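Putative lipoprotein (Clostridium difficile, PDB 4EXR) is of unknown function but carries two PepSY (YPEB-type) domains, a family often linked to inhibition or control of peptidases, and is probably a secreted, membrane-anchored lipoprotein. Local coordinates at residues E67-N72 and V102-K107; Q28-P33 and D80-D85. One frame throughout, in Å; residues are numbered along the deposited sequence.

Contact 1 of 2, residues E67-N72 and V102-K107; sequences EGVDDN and VARKEK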
loop_
_atom_site.group_PDB
_atom_site.type_symbol
_atom_site.label_atom_id
_atom_site.label_comp_id
_atom_site.label_asym_id
_atom_site.label_seq_id
_atom_site.Cartn_x
_atom_site.Cartn_y
_atom_site.Cartn_z
ATOM N N GLU A 67 -2.207 -8.741 -8.667
ATOM C CA GLU A 67 -0.859 -8.203 -8.489
ATOM C C GLU A 67 -0.061 -8.425 -9.750
ATOM O O GLU A 67 -0.171 -9.469 -10.382
ATOM C CB GLU A 67 -0.173 -8.862 -7.299
ATOM C CG GLU A 67 -0.984 -8.681 -5.998
ATOM C CD GLU A 67 -0.456 -9.493 -4.820
ATOM O OE1 GLU A 67 0.529 -9.062 -4.179
ATOM O OE2 GLU A 67 -1.047 -10.557 -4.530
ATOM N N GLY A 68 0.735 -7.430 -10.123
ATOM C CA GLY A 68 1.544 -7.552 -11.318
ATOM C C GLY A 68 2.806 -6.734 -11.184
ATOM O O GLY A 68 2.988 -6.018 -10.198
ATOM N N VAL A 69 3.668 -6.838 -12.182
ATOM C CA VAL A 69 4.943 -6.138 -12.169
ATOM C C VAL A 69 5.290 -5.659 -13.570
ATOM O O VAL A 69 4.842 -6.238 -14.573
ATOM C CB VAL A 69 6.102 -7.057 -11.683
ATOM C CG1 VAL A 69 5.851 -7.561 -10.256
ATOM C CG2 VAL A 69 6.317 -8.237 -12.650
ATOM N N ASP A 70 6.097 -4.606 -13.637
ATOM C CA ASP A 70 6.775 -4.273 -14.878
ATOM C C ASP A 70 8.281 -4.292 -14.610
ATOM O O ASP A 70 8.740 -5.023 -13.723
ATOM C CB ASP A 70 6.243 -2.984 -15.540
ATOM C CG ASP A 70 6.366 -1.726 -14.659
ATOM O OD1 ASP A 70 7.173 -1.676 -13.712
ATOM O OD2 ASP A 70 5.649 -0.750 -14.950
ATOM N N ASP A 71 9.059 -3.533 -15.369
ATOM C CA ASP A 71 10.511 -3.564 -15.174
ATOM C C ASP A 71 10.960 -2.843 -13.898
ATOM O O ASP A 71 12.068 -3.080 -13.405
ATOM C CB ASP A 71 11.233 -2.966 -16.388
ATOM C CG ASP A 71 11.083 -3.816 -17.642
ATOM O OD1 ASP A 71 10.765 -5.023 -17.526
ATOM O OD2 ASP A 71 11.304 -3.276 -18.747
ATOM N N ASN A 72 10.088 -1.985 -13.365
ATOM C CA ASN A 72 10.447 -1.050 -12.305
ATOM C C ASN A 72 9.634 -1.153 -11.020
ATOM O O ASN A 72 10.160 -0.912 -9.931
ATOM C CB ASN A 72 10.322 0.379 -12.835
ATOM C CG ASN A 72 11.277 0.651 -13.984
ATOM O OD1 ASN A 72 10.873 1.137 -15.042
ATOM N ND2 ASN A 72 12.543 0.322 -13.785
ATOM N N VAL A 102 13.275 -8.996 -14.196
ATOM C CA VAL A 102 13.417 -10.246 -13.442
ATOM C C VAL A 102 12.095 -10.634 -12.739
ATOM O O VAL A 102 11.711 -11.813 -12.716
ATOM C CB VAL A 102 14.576 -10.183 -12.427
ATOM C CG1 VAL A 102 14.435 -11.279 -11.386
ATOM C CG2 VAL A 102 15.933 -10.322 -13.162
ATOM N N ALA A 103 11.403 -9.651 -12.171
ATOM C CA ALA A 103 10.106 -9.930 -11.518
ATOM C C ALA A 103 9.081 -10.508 -12.490
ATOM O O ALA A 103 8.196 -11.272 -12.099
ATOM C CB ALA A 103 9.548 -8.666 -10.849
ATOM N N ARG A 104 9.194 -10.128 -13.761
ATOM C CA ARG A 104 8.247 -10.571 -14.779
ATOM C C ARG A 104 8.260 -12.078 -15.005
ATOM O O ARG A 104 7.332 -12.616 -15.614
ATOM C CB ARG A 104 8.541 -9.889 -16.109
ATOM C CG ARG A 104 8.360 -8.397 -16.127
ATOM C CD ARG A 104 8.473 -7.969 -17.564
ATOM N NE ARG A 104 8.414 -6.529 -17.773
ATOM C CZ ARG A 104 7.300 -5.875 -18.065
ATOM N NH1 ARG A 104 6.143 -6.529 -18.146
ATOM N NH2 ARG A 104 7.344 -4.574 -18.271
ATOM N N LYS A 105 9.316 -12.760 -14.564
ATOM C CA LYS A 105 9.400 -14.205 -14.776
ATOM C C LYS A 105 8.319 -14.991 -14.026
ATOM O O LYS A 105 8.042 -16.148 -14.349
ATOM C CB LYS A 105 10.800 -14.730 -14.442
ATOM C CG LYS A 105 11.886 -14.126 -15.355
ATOM C CD LYS A 105 13.284 -14.595 -14.968
ATOM C CE LYS A 105 13.597 -15.977 -15.537
ATOM N NZ LYS A 105 13.816 -15.954 -17.015
ATOM N N GLU A 106 7.694 -14.346 -13.046
ATOM C CA GLU A 106 6.638 -14.971 -12.258
ATOM C C GLU A 106 5.262 -14.850 -12.916
ATOM O O GLU A 106 4.247 -15.255 -12.338
ATOM C CB GLU A 106 6.600 -14.335 -10.871
ATOM C CG GLU A 106 7.894 -14.489 -10.099
ATOM C CD GLU A 106 7.766 -15.476 -8.953
ATOM O OE1 GLU A 106 7.154 -16.553 -9.147
ATOM O OE2 GLU A 106 8.266 -15.166 -7.850
ATOM N N LYS A 107 5.216 -14.294 -14.118
ATOM C CA LYS A 107 3.922 -13.993 -14.717
ATOM C C LYS A 107 3.096 -15.245 -14.972
ATOM O O LYS A 107 3.614 -16.286 -15.386
ATOM C CB LYS A 107 4.057 -13.166 -15.995
ATOM C CG LYS A 107 4.794 -13.845 -17.126
ATOM C CD LYS A 107 4.688 -12.979 -18.370
ATOM C CE LYS A 107 5.651 -13.409 -19.442
ATOM N NZ LYS A 107 7.058 -13.356 -18.951
HETATM O O HOH W 1 10.958 -6.629 -13.335
HETATM O O HOH W 2 8.462 -1.539 -17.524
#

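Contact 2 of 2, residues Q28-P33 and D80-D85; sequences QDFKVP and DANTKD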
loop_
_atom_site.group_PDB
_atom_site.type_symbol
_atom_site.label_atom_id
_atom_site.label_comp_id
_atom_site.label_asym_id
_atom_site.label_seq_id
_atom_site.Cartn_x
_atom_site.Cartn_y
_atom_site.Cartn_z
ATOM N N GLN A 28 -21.747 -18.617 -3.688
ATOM C CA GLN A 28 -21.851 -17.194 -3.998
ATOM C C GLN A 28 -21.977 -16.982 -5.499
ATOM O O GLN A 28 -21.494 -17.792 -6.292
ATOM C CB GLN A 28 -20.621 -16.431 -3.480
ATOM C CG GLN A 28 -20.500 -16.384 -1.967
ATOM C CD GLN A 28 -21.566 -15.529 -1.313
ATOM O OE1 GLN A 28 -21.993 -14.508 -1.863
ATOM N NE2 GLN A 28 -22.003 -15.940 -0.129
ATOM N N ASP A 29 -22.630 -15.893 -5.890
ATOM C CA ASP A 29 -22.513 -15.418 -7.263
ATOM C C ASP A 29 -21.749 -14.107 -7.267
ATOM O O ASP A 29 -22.077 -13.195 -6.512
ATOM C CB ASP A 29 -23.879 -15.206 -7.917
ATOM C CG ASP A 29 -23.768 -14.485 -9.259
ATOM O OD1 ASP A 29 -23.528 -15.167 -10.282
ATOM O OD2 ASP A 29 -23.892 -13.236 -9.289
ATOM N N PHE A 30 -20.723 -14.006 -8.107
ATOM C CA PHE A 30 -19.960 -12.778 -8.157
ATOM C C PHE A 30 -20.345 -12.014 -9.406
ATOM O O PHE A 30 -20.170 -12.501 -10.524
ATOM C CB PHE A 30 -18.453 -13.080 -8.078
ATOM C CG PHE A 30 -18.089 -13.897 -6.873
ATOM C CD1 PHE A 30 -18.106 -13.322 -5.605
ATOM C CD2 PHE A 30 -17.828 -15.257 -6.991
ATOM C CE1 PHE A 30 -17.808 -14.076 -4.479
ATOM C CE2 PHE A 30 -17.544 -16.027 -5.866
ATOM C CZ PHE A 30 -17.524 -15.435 -4.610
ATOM N N LYS A 31 -20.886 -10.819 -9.209
ATOM C CA LYS A 31 -21.335 -10.012 -10.334
ATOM C C LYS A 31 -20.192 -9.628 -11.268
ATOM O O LYS A 31 -20.404 -9.422 -12.461
ATOM C CB LYS A 31 -22.059 -8.766 -9.835
ATOM C CG LYS A 31 -23.309 -9.107 -9.021
ATOM C CD LYS A 31 -24.147 -7.876 -8.801
ATOM C CE LYS A 31 -25.323 -8.185 -7.893
ATOM N NZ LYS A 31 -26.279 -9.176 -8.460
ATOM N N VAL A 32 -18.986 -9.542 -10.713
ATOM C CA VAL A 32 -17.787 -9.217 -11.487
ATOM C C VAL A 32 -17.012 -10.504 -11.709
ATOM O O VAL A 32 -16.532 -11.118 -10.757
ATOM C CB VAL A 32 -16.895 -8.201 -10.745
ATOM C CG1 VAL A 32 -15.649 -7.839 -11.577
ATOM C CG2 VAL A 32 -17.694 -6.953 -10.394
ATOM N N PRO A 33 -16.916 -10.944 -12.966
ATOM C CA PRO A 33 -16.150 -12.169 -13.222
ATOM C C PRO A 33 -14.641 -11.900 -13.096
ATOM O O PRO A 33 -14.200 -10.750 -13.200
ATOM C CB PRO A 33 -16.542 -12.531 -14.653
ATOM C CG PRO A 33 -16.879 -11.237 -15.284
ATOM C CD PRO A 33 -17.472 -10.362 -14.198
ATOM N N ASP A 80 -13.701 -4.903 -5.510
ATOM C CA ASP A 80 -14.914 -5.553 -5.006
ATOM C C ASP A 80 -15.523 -6.455 -6.078
ATOM O O ASP A 80 -15.804 -6.010 -7.190
ATOM C CB ASP A 80 -15.929 -4.491 -4.569
ATOM C CG ASP A 80 -17.142 -5.085 -3.838
ATOM O OD1 ASP A 80 -17.813 -5.991 -4.375
ATOM O OD2 ASP A 80 -17.430 -4.622 -2.716
ATOM N N ALA A 81 -15.726 -7.723 -5.732
ATOM C CA ALA A 81 -16.134 -8.746 -6.700
ATOM C C ALA A 81 -17.619 -8.640 -7.067
ATOM O O ALA A 81 -18.107 -9.375 -7.915
ATOM C CB ALA A 81 -15.839 -10.126 -6.160
ATOM N N ASN A 82 -18.323 -7.727 -6.421
ATOM C CA ASN A 82 -19.728 -7.499 -6.751
ATOM C C ASN A 82 -20.003 -6.103 -7.296
ATOM O O ASN A 82 -20.834 -5.932 -8.187
ATOM C CB ASN A 82 -20.628 -7.819 -5.552
ATOM C CG ASN A 82 -20.715 -9.308 -5.293
ATOM O OD1 ASN A 82 -21.219 -10.059 -6.131
ATOM N ND2 ASN A 82 -20.209 -9.748 -4.146
ATOM N N THR A 83 -19.286 -5.110 -6.782
ATOM C CA THR A 83 -19.566 -3.723 -7.146
ATOM C C THR A 83 -18.554 -3.144 -8.117
ATOM O O THR A 83 -18.805 -2.103 -8.726
ATOM C CB THR A 83 -19.630 -2.817 -5.907
ATOM O OG1 THR A 83 -18.319 -2.670 -5.354
ATOM C CG2 THR A 83 -20.568 -3.415 -4.851
ATOM N N LYS A 84 -17.407 -3.812 -8.243
ATOM C CA LYS A 84 -16.330 -3.373 -9.124
ATOM C C LYS A 84 -15.571 -2.150 -8.581
ATOM O O LYS A 84 -14.681 -1.625 -9.253
ATOM C CB LYS A 84 -16.853 -3.120 -10.546
ATOM C CG LYS A 84 -15.902 -3.477 -11.664
ATOM C CD LYS A 84 -16.321 -2.811 -12.974
ATOM C CE LYS A 84 -17.612 -3.392 -13.521
ATOM N NZ LYS A 84 -17.404 -4.727 -14.151
ATOM N N ASP A 85 -15.914 -1.705 -7.371
ATOM C CA ASP A 85 -15.191 -0.602 -6.723
ATOM C C ASP A 85 -13.723 -0.971 -6.505
ATOM O O ASP A 85 -13.426 -2.068 -6.040
ATOM C CB ASP A 85 -15.769 -0.309 -5.346
ATOM C CG ASP A 85 -17.175 0.254 -5.404
ATOM O OD1 ASP A 85 -17.469 1.044 -6.332
ATOM O OD2 ASP A 85 -17.985 -0.103 -4.515
HETATM O O HOH W 3 -21.081 -12.503 -3.441
#

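Contact 1 of 2, residues E67-N72 and V102-K107
Val69 and Arg104 mark the nearest approach of the two backbones, with their CA atoms 6.1 Å apart. Val69 is the last strand residue of 67-72, and the chain then runs into a turn. Residues 103-106 form a short 3-10 segment within the long loop between strand 86-93 and helix 116-126. Side chains make the contact, partly against backbone atoms of the other segment, in an apolar and a polar zone.

In the apolar zone, Val69 points at the start of the 3-10 segment. Its CG2 lies 3.7 Å from Ala103 CB. With CG2 between the backbone N and the carbonyl carbon of Val69 (chi1 -60°), this methyl also reaches the carbonyl group of Ala103. Leu94 packs against both Val69 and Ala103.

In the polar zone, Arg104 runs extended from CG to NE along the turn. Its NE donates to Asp71 OD1 over 2.8 Å in an almost straight salt bridge (178°). Asp71 OD1 lies in the guanidinium plane, but NE stands above the carboxylate plane, and the two planes are 82° apart. One face of the guanidinium rests on Asp70 CA, and NH2 comes within 3.3 Å of Asp70 CB. NH1 and NH2 form further salt bridges with Asp49 and Asp47. Three carboxylates thus hold the group and would be expected to favour its positive charge.

Asp70 turns its carboxylate elsewhere, with OD2 bonded to Tyr75. A water accepts from Asp71 N and, weakly, from Arg104 NH2. Asp70 OD1 accepts from Asn72 N at 3.0 Å, making an Asx turn, and also from Asn73 N. This turn lies in the hairpin connection between antiparallel strands 61-69 and 73-80, where the loop linking the two PepSY domains packs against the end of strand 61-69.

Contact 2 of 2, residues Q28-P33 and D80-D85
Two hydrogen bonds join the loops directly. Val32 N donates to Ala81 O over 2.9 Å. Lys31 N donates to Asn82 OD1 over 3.2 Å, with an N-H...O angle of 170° and the donor tilted 32° from the amide's carbonyl plane. The Asn82 side chain starts away from 28-33, but its amide end returns to that loop. A water extends the link: it accepts from Asn82 ND2 at 3.0 Å and donates to Gln28 OE1.

Van der Waals packing centres on Val32, which points at the turn. Its CB rests on the peptide oxygen of Ala81, with CB 3.3 Å from Ala81 O. Val32 CG2, anti to the carbonyl carbon and beside the backbone N, lies over the turn and reaches Lys84 CB at 3.9 Å. Phe30 CD1 meets Ala81 CB at 4.0 Å, and the Phe30 ring also packs edge-to-face with Phe62 of strand 61-69. The CB-to-CD part of Lys31 rests on Asn82 O and crosses the Asn82 side chain at about a right angle.

Bonds within 80-85 fix the turn. Asp80 OD1 accepts from Asn82 N at 2.7 Å, nearly in line with its C-O bond, and from Thr83 N above the carboxylate plane. Asp80 OD2 pairs with Lys61. Here the segment before helix 34-44, with Pro33 at its N-cap position, is tied to an Asx turn in the hairpin between antiparallel strands 73-80 and 86-93.

Contact 1 lies at the turn after strand 61-69 and contact 2 at the turn after strand 73-80, at the two ends of this strand pair. Their centres are 26 Å apart and their nearest atoms about 13 Å apart, so they do not touch. Their segments alternate along the chain. Strand 61-69 meets both: Val69 belongs to contact 1, and Phe62 packs beside Phe30 and Ala81 of contact 2. The Val69 side chain is about 9 Å from the sodium ion and touches Val51, which forms the ion's site with Asp52 and Asp137. No residue of either contact is among those three.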